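Local coordinates for glycosyl hydrolases family 2, sugar binding domain protein (Bacteroides uniformis str. 3978 T3 ii, PDB 6D1P) that is a gut bacterial beta-glucuronidase, a family 2 glycoside hydrolase that probably cleaves glucuronic acid from glycosidic conjugates, at residues E349-Q352 against I353-G357; R374-E378 against L379-V383; V680-E684 against G685-I689; K665-S668 against Q669-P672. All blocks are in the same frame, centred on the assembly; numbering follows the deposited sequence.

Contact 1. Residues E349-Q352 against I353-G357; sequences EMQQ and IKEMG
Ile353 lies over the turn of helix that precedes it, its CG1 3.3 Å from Glu349 O, the carbonyl that also accepts its own backbone N at 3.0 Å. CG1 reaches that oxygen because it stands beside the backbone N (chi1 -65°), and the extended chain then carries CD1 toward the sulfur of Met350, 4.3 Å from SD. Gln352 belongs to another face: its carbonyl takes a weak bond from Met356 N, which also bonds Ile353 O, and meets the hydroxyl of Tyr610 in a hydrogen bond, while its amide NE2 bonds Gly604 O. These residues close helix 343-356, the helix of a beta-alpha-beta crossover in the TIM barrel that links strand 321-329 to strand 360-362. Gly357, with positive phi (99°), ends the helix in a Schellman motif, its N bonded to Lys354 O at 2.9 Å. Gln351 O receives Glu355 N at 2.8 Å, and the extended Glu355 side chain passes alongside the same carbonyl, its CG 3.2 Å from Gln351 O. The Gln351 and Glu355 side chains pass at a slant, with no bond between OE1 of the first and OE2 of the second. Glu349 sends its carboxylate away, OE1 forming salt bridges with Arg330 and Lys579.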
# COMPACT_ATOMS: atom_id res chain seq x y z
N GLU A 349 22.53 -14.16 -16.28
CA GLU A 349 21.60 -13.86 -17.37
C GLU A 349 22.36 -13.49 -18.64
O GLU A 349 22.03 -13.98 -19.73
CB GLU A 349 20.65 -12.74 -16.96
CG GLU A 349 19.83 -12.15 -18.11
CD GLU A 349 19.01 -10.93 -17.65
OE1 GLU A 349 19.10 -10.59 -16.44
OE2 GLU A 349 18.29 -10.32 -18.49
N MET A 350 23.36 -12.62 -18.52
CA MET A 350 24.13 -12.24 -19.70
C MET A 350 24.81 -13.46 -20.33
O MET A 350 24.80 -13.62 -21.55
CB MET A 350 25.13 -11.15 -19.34
CG MET A 350 24.49 -9.87 -18.78
SD MET A 350 23.16 -9.23 -19.83
CE MET A 350 24.04 -8.88 -21.34
N GLN A 351 25.36 -14.35 -19.50
CA GLN A 351 25.91 -15.61 -20.03
C GLN A 351 24.84 -16.40 -20.77
O GLN A 351 25.11 -16.95 -21.85
CB GLN A 351 26.51 -16.46 -18.91
CG GLN A 351 28.02 -16.34 -18.79
CD GLN A 351 28.60 -17.12 -17.61
OE1 GLN A 351 28.41 -18.34 -17.51
NE2 GLN A 351 29.32 -16.42 -16.73
N GLN A 352 23.63 -16.48 -20.22
CA GLN A 352 22.57 -17.22 -20.89
C GLN A 352 22.29 -16.63 -22.27
O GLN A 352 22.01 -17.37 -23.23
CB GLN A 352 21.31 -17.19 -20.03
CG GLN A 352 20.40 -18.41 -20.16
CD GLN A 352 19.17 -18.29 -19.24
OE1 GLN A 352 18.88 -17.22 -18.73
NE2 GLN A 352 18.47 -19.40 -19.03
N ILE A 353 22.37 -15.30 -22.38
CA ILE A 353 22.15 -14.63 -23.65
C ILE A 353 23.29 -14.93 -24.62
O ILE A 353 23.06 -15.36 -25.76
CB ILE A 353 21.99 -13.11 -23.42
CG1 ILE A 353 20.72 -12.84 -22.59
CG2 ILE A 353 21.99 -12.35 -24.74
CD1 ILE A 353 20.42 -11.40 -22.34
N LYS A 354 24.53 -14.72 -24.16
CA LYS A 354 25.70 -15.03 -24.98
C LYS A 354 25.65 -16.47 -25.49
O LYS A 354 25.87 -16.72 -26.67
CB LYS A 354 26.97 -14.78 -24.18
CG LYS A 354 28.24 -15.11 -24.96
CD LYS A 354 28.49 -14.09 -26.06
CE LYS A 354 29.71 -14.48 -26.90
NZ LYS A 354 30.15 -13.33 -27.73
N GLU A 355 25.31 -17.41 -24.61
CA GLU A 355 25.21 -18.82 -24.99
C GLU A 355 24.08 -19.09 -25.97
O GLU A 355 24.08 -20.15 -26.60
CB GLU A 355 25.01 -19.69 -23.75
CG GLU A 355 26.24 -19.72 -22.90
CD GLU A 355 25.99 -20.27 -21.52
OE1 GLU A 355 24.91 -20.86 -21.30
OE2 GLU A 355 26.88 -20.08 -20.65
N MET A 356 23.09 -18.20 -26.05
CA MET A 356 22.04 -18.35 -27.05
C MET A 356 22.56 -17.99 -28.44
O MET A 356 21.95 -18.38 -29.44
CB MET A 356 20.84 -17.48 -26.67
CG MET A 356 19.57 -17.74 -27.50
SD MET A 356 18.24 -16.54 -27.13
CE MET A 356 19.15 -15.01 -27.34
N GLY A 357 23.68 -17.30 -28.53
CA GLY A 357 24.26 -16.97 -29.80
C GLY A 357 23.97 -15.58 -30.28
O GLY A 357 24.32 -15.26 -31.42

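Contact 2. Residues R374-E378 against L379-V383; sequences RLCDE and LGLLV
Leu375 meets Leu379 one helical turn on. Its carbonyl O takes Leu379 N at 2.8 Å in a nearly straight bond, and the two side chains touch loosely at their methyl ends, CD2 to CD1. The CG of Leu379 stands beside its own backbone N (chi1 -53°), which brings it to 3.3 Å from that same Leu375 O. Cys376 ties the helix end to the chain that leaves it. Its carbonyl O is gripped by two donors, Gly380 N and Leu381 N, each at 3.0 Å and arriving from opposite faces of the carbonyl plane. Its side chain packs between the helix end and the strand, where CB lies 3.6 Å from Val383 CG2 and SG 4.0 Å from Leu381 CB. Asp377 turns its carboxylate away to His417 and Ser419, and Glu378 forms a salt bridge with Arg347 on helix 343-356. Gly380, the first residue to leave the helix, takes a positive phi (101°) and swings the chain round into strand 382-386, completing the beta-alpha-beta unit begun by strand 360-362 in the TIM barrel. Between the two segments the hydrogen bonds are all main-chain, and the Cys376 carbonyl, shared by two N-H groups, marks the end of the helix, while small apolar contacts at the sulfur and the valine methyl seat that end against the new strand.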
# COMPACT_ATOMS: atom_id res chain seq x y z
N ARG A 374 29.75 -3.67 -18.70
CA ARG A 374 30.97 -4.44 -18.57
C ARG A 374 30.78 -5.86 -19.08
O ARG A 374 31.64 -6.39 -19.80
CB ARG A 374 31.44 -4.46 -17.11
CG ARG A 374 32.01 -3.14 -16.65
CD ARG A 374 32.05 -3.07 -15.14
NE ARG A 374 31.44 -1.82 -14.70
CZ ARG A 374 30.87 -1.62 -13.51
NH1 ARG A 374 30.82 -2.61 -12.62
NH2 ARG A 374 30.33 -0.44 -13.25
N LEU A 375 29.65 -6.49 -18.76
CA LEU A 375 29.40 -7.84 -19.28
C LEU A 375 29.31 -7.86 -20.81
O LEU A 375 29.75 -8.83 -21.44
CB LEU A 375 28.14 -8.41 -18.64
CG LEU A 375 28.33 -8.88 -17.19
CD1 LEU A 375 26.98 -8.92 -16.42
CD2 LEU A 375 29.03 -10.25 -17.14
N CYS A 376 28.75 -6.82 -21.41
CA CYS A 376 28.69 -6.77 -22.87
C CYS A 376 30.08 -6.59 -23.46
O CYS A 376 30.47 -7.28 -24.40
CB CYS A 376 27.73 -5.65 -23.30
SG CYS A 376 25.99 -6.02 -22.93
N ASP A 377 30.86 -5.66 -22.89
CA ASP A 377 32.27 -5.55 -23.26
C ASP A 377 32.99 -6.89 -23.15
O ASP A 377 33.79 -7.25 -24.02
CB ASP A 377 32.95 -4.52 -22.37
CG ASP A 377 32.57 -3.11 -22.74
OD1 ASP A 377 31.81 -2.93 -23.71
OD2 ASP A 377 33.01 -2.16 -22.06
N GLU A 378 32.71 -7.66 -22.09
CA GLU A 378 33.53 -8.82 -21.77
C GLU A 378 33.08 -10.08 -22.51
O GLU A 378 33.93 -10.84 -23.00
CB GLU A 378 33.52 -9.03 -20.26
CG GLU A 378 34.12 -10.34 -19.80
CD GLU A 378 33.74 -10.65 -18.34
OE1 GLU A 378 33.59 -9.71 -17.52
OE2 GLU A 378 33.59 -11.85 -18.03
N LEU A 379 31.79 -10.33 -22.60
CA LEU A 379 31.34 -11.52 -23.31
C LEU A 379 31.27 -11.32 -24.81
O LEU A 379 31.32 -12.29 -25.57
CB LEU A 379 29.96 -11.95 -22.82
CG LEU A 379 29.82 -12.14 -21.31
CD1 LEU A 379 28.35 -12.45 -20.94
CD2 LEU A 379 30.77 -13.23 -20.83
N GLY A 380 31.12 -10.08 -25.25
CA GLY A 380 31.01 -9.86 -26.68
C GLY A 380 29.59 -9.65 -27.13
O GLY A 380 29.01 -10.51 -27.81
N LEU A 381 29.02 -8.51 -26.76
CA LEU A 381 27.67 -8.14 -27.16
C LEU A 381 27.69 -6.67 -27.54
O LEU A 381 28.04 -5.82 -26.71
CB LEU A 381 26.65 -8.37 -26.04
CG LEU A 381 26.40 -9.83 -25.65
CD1 LEU A 381 25.37 -9.91 -24.50
CD2 LEU A 381 25.92 -10.64 -26.84
N LEU A 382 27.33 -6.38 -28.78
CA LEU A 382 27.14 -5.00 -29.18
C LEU A 382 25.88 -4.44 -28.50
O LEU A 382 24.96 -5.19 -28.15
CB LEU A 382 27.05 -4.89 -30.70
CG LEU A 382 28.40 -5.07 -31.41
CD1 LEU A 382 28.19 -5.46 -32.85
CD2 LEU A 382 29.21 -3.80 -31.31
N VAL A 383 25.84 -3.11 -28.32
CA VAL A 383 24.86 -2.47 -27.46
C VAL A 383 24.20 -1.27 -28.14
O VAL A 383 24.89 -0.43 -28.74
CB VAL A 383 25.48 -2.01 -26.13
CG1 VAL A 383 24.46 -1.22 -25.33
CG2 VAL A 383 26.00 -3.21 -25.34

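Contact 3. Residues V680-E684 against G685-I689; sequences VPLRE and GNNKI
Asn687 lays its side-chain amide along the backbone of Arg683 and binds it at both polar atoms. OD1 accepts Arg683 N at 3.0 Å, in the amide's carbonyl plane and on a lone pair. ND2 returns a hydrogen to Arg683 O at 2.8 Å; that bond is almost straight (176°), with the acceptor lying in the amide plane. The side chain thereby stands in for a partner strand, pairing with N-H and C=O of one residue. The two bonds fix the rotation of the amide about chi2, and an N-H donor facing one end with a C=O acceptor facing the other agrees with the assigned oxygen and nitrogen. With CG of Asn687 beside its own backbone N (chi1 -69°), the group is directed back to the loop. A further donor, Asn657 ND2, reaches OD1, so this buried oxygen has two polar partners. The aliphatic part of Arg683 passes close by, its CG 3.4 Å from OD1, and the guanidinium and amide planes are 42° apart. Leu682 sets CB 3.7 Å from OD1 and sends CD2 to Ile689 CD1 at 4.1 Å, giving the polar pairing an apolar border. Gly685, with positive phi, lets the chain reverse. The loop thus folds back over strand 685-695, where Leu682 and Asn687 rest on Tyr708 of strand 698-709, and Ile689 touches Leu654 of strand 651-656.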
# COMPACT_ATOMS: atom_id res chain seq x y z
N VAL A 680 5.63 -39.36 -37.27
CA VAL A 680 5.90 -40.59 -36.53
C VAL A 680 4.59 -41.14 -35.97
O VAL A 680 3.70 -40.36 -35.61
CB VAL A 680 6.93 -40.35 -35.42
CG1 VAL A 680 7.13 -41.59 -34.60
CG2 VAL A 680 8.28 -39.86 -35.97
N PRO A 681 4.41 -42.46 -35.90
CA PRO A 681 3.31 -42.99 -35.10
C PRO A 681 3.66 -42.89 -33.62
O PRO A 681 4.82 -43.07 -33.22
CB PRO A 681 3.22 -44.46 -35.55
CG PRO A 681 4.64 -44.79 -35.91
CD PRO A 681 5.15 -43.53 -36.59
N LEU A 682 2.66 -42.59 -32.82
CA LEU A 682 2.77 -42.67 -31.37
C LEU A 682 1.70 -43.62 -30.88
O LEU A 682 0.57 -43.62 -31.38
CB LEU A 682 2.63 -41.30 -30.70
CG LEU A 682 3.56 -40.18 -31.19
CD1 LEU A 682 3.12 -38.83 -30.63
CD2 LEU A 682 5.00 -40.47 -30.81
N ARG A 683 2.06 -44.47 -29.93
CA ARG A 683 1.03 -45.31 -29.37
C ARG A 683 0.35 -44.60 -28.21
O ARG A 683 0.91 -43.67 -27.62
CB ARG A 683 1.60 -46.65 -28.92
CG ARG A 683 2.97 -46.58 -28.28
CD ARG A 683 3.55 -47.97 -28.14
NE ARG A 683 4.97 -47.95 -27.82
CZ ARG A 683 5.77 -49.01 -27.93
NH1 ARG A 683 5.28 -50.17 -28.36
NH2 ARG A 683 7.06 -48.91 -27.61
N GLU A 684 -0.88 -45.02 -27.93
CA GLU A 684 -1.53 -44.64 -26.69
C GLU A 684 -0.59 -44.92 -25.53
O GLU A 684 0.14 -45.91 -25.53
CB GLU A 684 -2.82 -45.43 -26.51
CG GLU A 684 -3.75 -45.34 -27.69
CD GLU A 684 -5.18 -45.65 -27.30
OE1 GLU A 684 -5.42 -46.03 -26.13
OE2 GLU A 684 -6.06 -45.51 -28.18
N GLY A 685 -0.60 -44.03 -24.55
CA GLY A 685 0.27 -44.20 -23.41
C GLY A 685 1.58 -43.48 -23.60
O GLY A 685 1.69 -42.52 -24.37
N ASN A 686 2.60 -43.96 -22.89
CA ASN A 686 3.90 -43.30 -22.91
C ASN A 686 4.63 -43.60 -24.21
O ASN A 686 4.44 -44.64 -24.84
CB ASN A 686 4.76 -43.75 -21.73
CG ASN A 686 5.85 -42.75 -21.38
OD1 ASN A 686 5.69 -41.52 -21.54
ND2 ASN A 686 6.98 -43.26 -20.89
N ASN A 687 5.49 -42.66 -24.61
CA ASN A 687 6.34 -42.82 -25.78
C ASN A 687 7.71 -42.24 -25.47
O ASN A 687 7.81 -41.16 -24.88
CB ASN A 687 5.75 -42.12 -27.01
CG ASN A 687 4.51 -42.79 -27.52
OD1 ASN A 687 4.56 -43.56 -28.48
ND2 ASN A 687 3.38 -42.53 -26.87
N LYS A 688 8.76 -42.97 -25.85
CA LYS A 688 10.12 -42.46 -25.72
C LYS A 688 10.59 -41.97 -27.08
O LYS A 688 10.43 -42.66 -28.09
CB LYS A 688 11.06 -43.53 -25.17
CG LYS A 688 12.40 -42.97 -24.72
CD LYS A 688 13.14 -44.01 -23.88
CE LYS A 688 14.51 -44.32 -24.48
NZ LYS A 688 15.06 -45.64 -23.97
N ILE A 689 11.12 -40.75 -27.10
CA ILE A 689 11.60 -40.11 -28.32
C ILE A 689 13.01 -39.64 -28.03
O ILE A 689 13.23 -38.87 -27.09
CB ILE A 689 10.71 -38.94 -28.76
CG1 ILE A 689 9.40 -39.46 -29.35
CG2 ILE A 689 11.44 -38.05 -29.77
CD1 ILE A 689 8.18 -38.67 -28.94

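Contact 4. Residues K665-S668 against Q669-P672; sequences KRNS and QDFP
A type I beta turn runs from Asn667 to Asp670, closed by Asp670 N bonding to Asn667 O at 2.9 Å with the donor well above the carbonyl plane. The side chain of Asn667 adds a second link across the same turn. Its CG lies anti to the backbone N (chi1 175°), so the amide reaches forward and OD1 accepts Gln669 N at 3.2 Å, again from above the plane of the C=O. ND2 meanwhile lies 3.7 Å from Asp670 CB, with the amide and carboxylate planes 75° apart. Ser668, at the first corner, turns its hydroxyl back: OG accepts Arg666 NH1 at 2.9 Å and also meets Glu565, while the Arg666 guanidinium makes a cation-pi contact with Tyr616. Gln669 bends at chi2 (-48°), and its NE2 binds Lys562 O. Asp670 pairs through OD1 with Arg677. Beyond the turn, Pro672 follows a cis peptide bond and puts its CB 3.5 Å above the centre of the Phe671 ring, over one face, while Trp559 of helix 550-564 meets that ring edge to face. Asn667 OD1 bonding to the N-H two residues on is an Asx turn laid over a type I beta turn. Asp670 then centres an inverse gamma turn whose bond, Phe671 N to Gln669 O, is weak, and the paired turns carry the loop of this beta-sandwich-like domain against the TIM barrel helix.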
# COMPACT_ATOMS: atom_id res chain seq x y z
N LYS A 665 19.58 -34.23 -42.77
CA LYS A 665 20.58 -33.19 -42.87
C LYS A 665 19.93 -31.85 -42.55
O LYS A 665 18.77 -31.61 -42.89
CB LYS A 665 21.21 -33.17 -44.27
CG LYS A 665 22.34 -32.15 -44.42
CD LYS A 665 22.95 -32.13 -45.85
CE LYS A 665 22.71 -30.80 -46.59
NZ LYS A 665 21.36 -30.71 -47.25
N ARG A 666 20.69 -31.00 -41.86
CA ARG A 666 20.18 -29.71 -41.45
C ARG A 666 20.20 -28.73 -42.63
O ARG A 666 21.23 -28.58 -43.31
CB ARG A 666 20.98 -29.14 -40.27
CG ARG A 666 20.30 -27.93 -39.62
CD ARG A 666 21.22 -27.14 -38.70
NE ARG A 666 20.53 -25.96 -38.15
CZ ARG A 666 20.41 -24.79 -38.78
NH1 ARG A 666 20.95 -24.62 -39.99
NH2 ARG A 666 19.75 -23.80 -38.21
N ASN A 667 19.07 -28.07 -42.87
CA ASN A 667 18.94 -27.10 -43.94
C ASN A 667 18.00 -25.99 -43.47
O ASN A 667 16.78 -26.17 -43.47
CB ASN A 667 18.43 -27.78 -45.21
CG ASN A 667 18.18 -26.80 -46.33
OD1 ASN A 667 18.58 -25.63 -46.26
ND2 ASN A 667 17.49 -27.26 -47.38
N SER A 668 18.59 -24.83 -43.11
CA SER A 668 17.83 -23.69 -42.60
C SER A 668 16.60 -23.39 -43.44
O SER A 668 15.52 -23.10 -42.89
CB SER A 668 18.72 -22.45 -42.53
OG SER A 668 19.65 -22.49 -41.45
N GLN A 669 16.73 -23.43 -44.77
CA GLN A 669 15.65 -23.05 -45.68
C GLN A 669 14.52 -24.07 -45.75
O GLN A 669 13.47 -23.76 -46.32
CB GLN A 669 16.19 -22.82 -47.09
CG GLN A 669 17.13 -21.64 -47.19
CD GLN A 669 16.56 -20.39 -46.51
OE1 GLN A 669 15.42 -19.99 -46.78
NE2 GLN A 669 17.34 -19.79 -45.60
N ASP A 670 14.70 -25.27 -45.20
CA ASP A 670 13.69 -26.33 -45.26
C ASP A 670 12.78 -26.22 -44.03
O ASP A 670 12.87 -26.98 -43.07
CB ASP A 670 14.38 -27.69 -45.36
CG ASP A 670 13.47 -28.79 -45.89
OD1 ASP A 670 12.23 -28.65 -45.80
OD2 ASP A 670 13.99 -29.80 -46.41
N PHE A 671 11.89 -25.22 -44.07
CA PHE A 671 11.07 -24.84 -42.92
C PHE A 671 9.94 -25.85 -42.71
O PHE A 671 9.28 -26.25 -43.68
CB PHE A 671 10.49 -23.45 -43.14
CG PHE A 671 9.47 -23.04 -42.12
CD1 PHE A 671 9.85 -22.40 -40.95
CD2 PHE A 671 8.11 -23.26 -42.36
CE1 PHE A 671 8.89 -22.00 -40.00
CE2 PHE A 671 7.16 -22.86 -41.42
CZ PHE A 671 7.55 -22.23 -40.24
N PRO A 672 9.65 -26.23 -41.46
CA PRO A 672 10.30 -25.73 -40.24
C PRO A 672 11.34 -26.66 -39.66
O PRO A 672 11.48 -27.79 -40.13
CB PRO A 672 9.14 -25.59 -39.27
CG PRO A 672 8.30 -26.81 -39.61
CD PRO A 672 8.42 -26.99 -41.13

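Overall arrangement
Contacts 1 and 2 belong to the TIM barrel and touch: Lys354 NZ lies 3.0 Å from Gly380 O in a probable hydrogen bond, and Met350 packs on Leu375 and Leu381. Both are C-terminal ends of barrel helices finished by a glycine with positive phi, contact 2 the more buried and contact 1 only partly so. Contacts 3 and 4 share the DUF4982 region, with centres about 25 Å apart and no touch. Contact 4 is a surface turn, contact 3 partly buried. In the barrel, backbone bonds and apolar packing dominate; in the outer domain, asparagine side chains bond main-chain atoms of loops, in contact 4 alongside the bond of the turn itself.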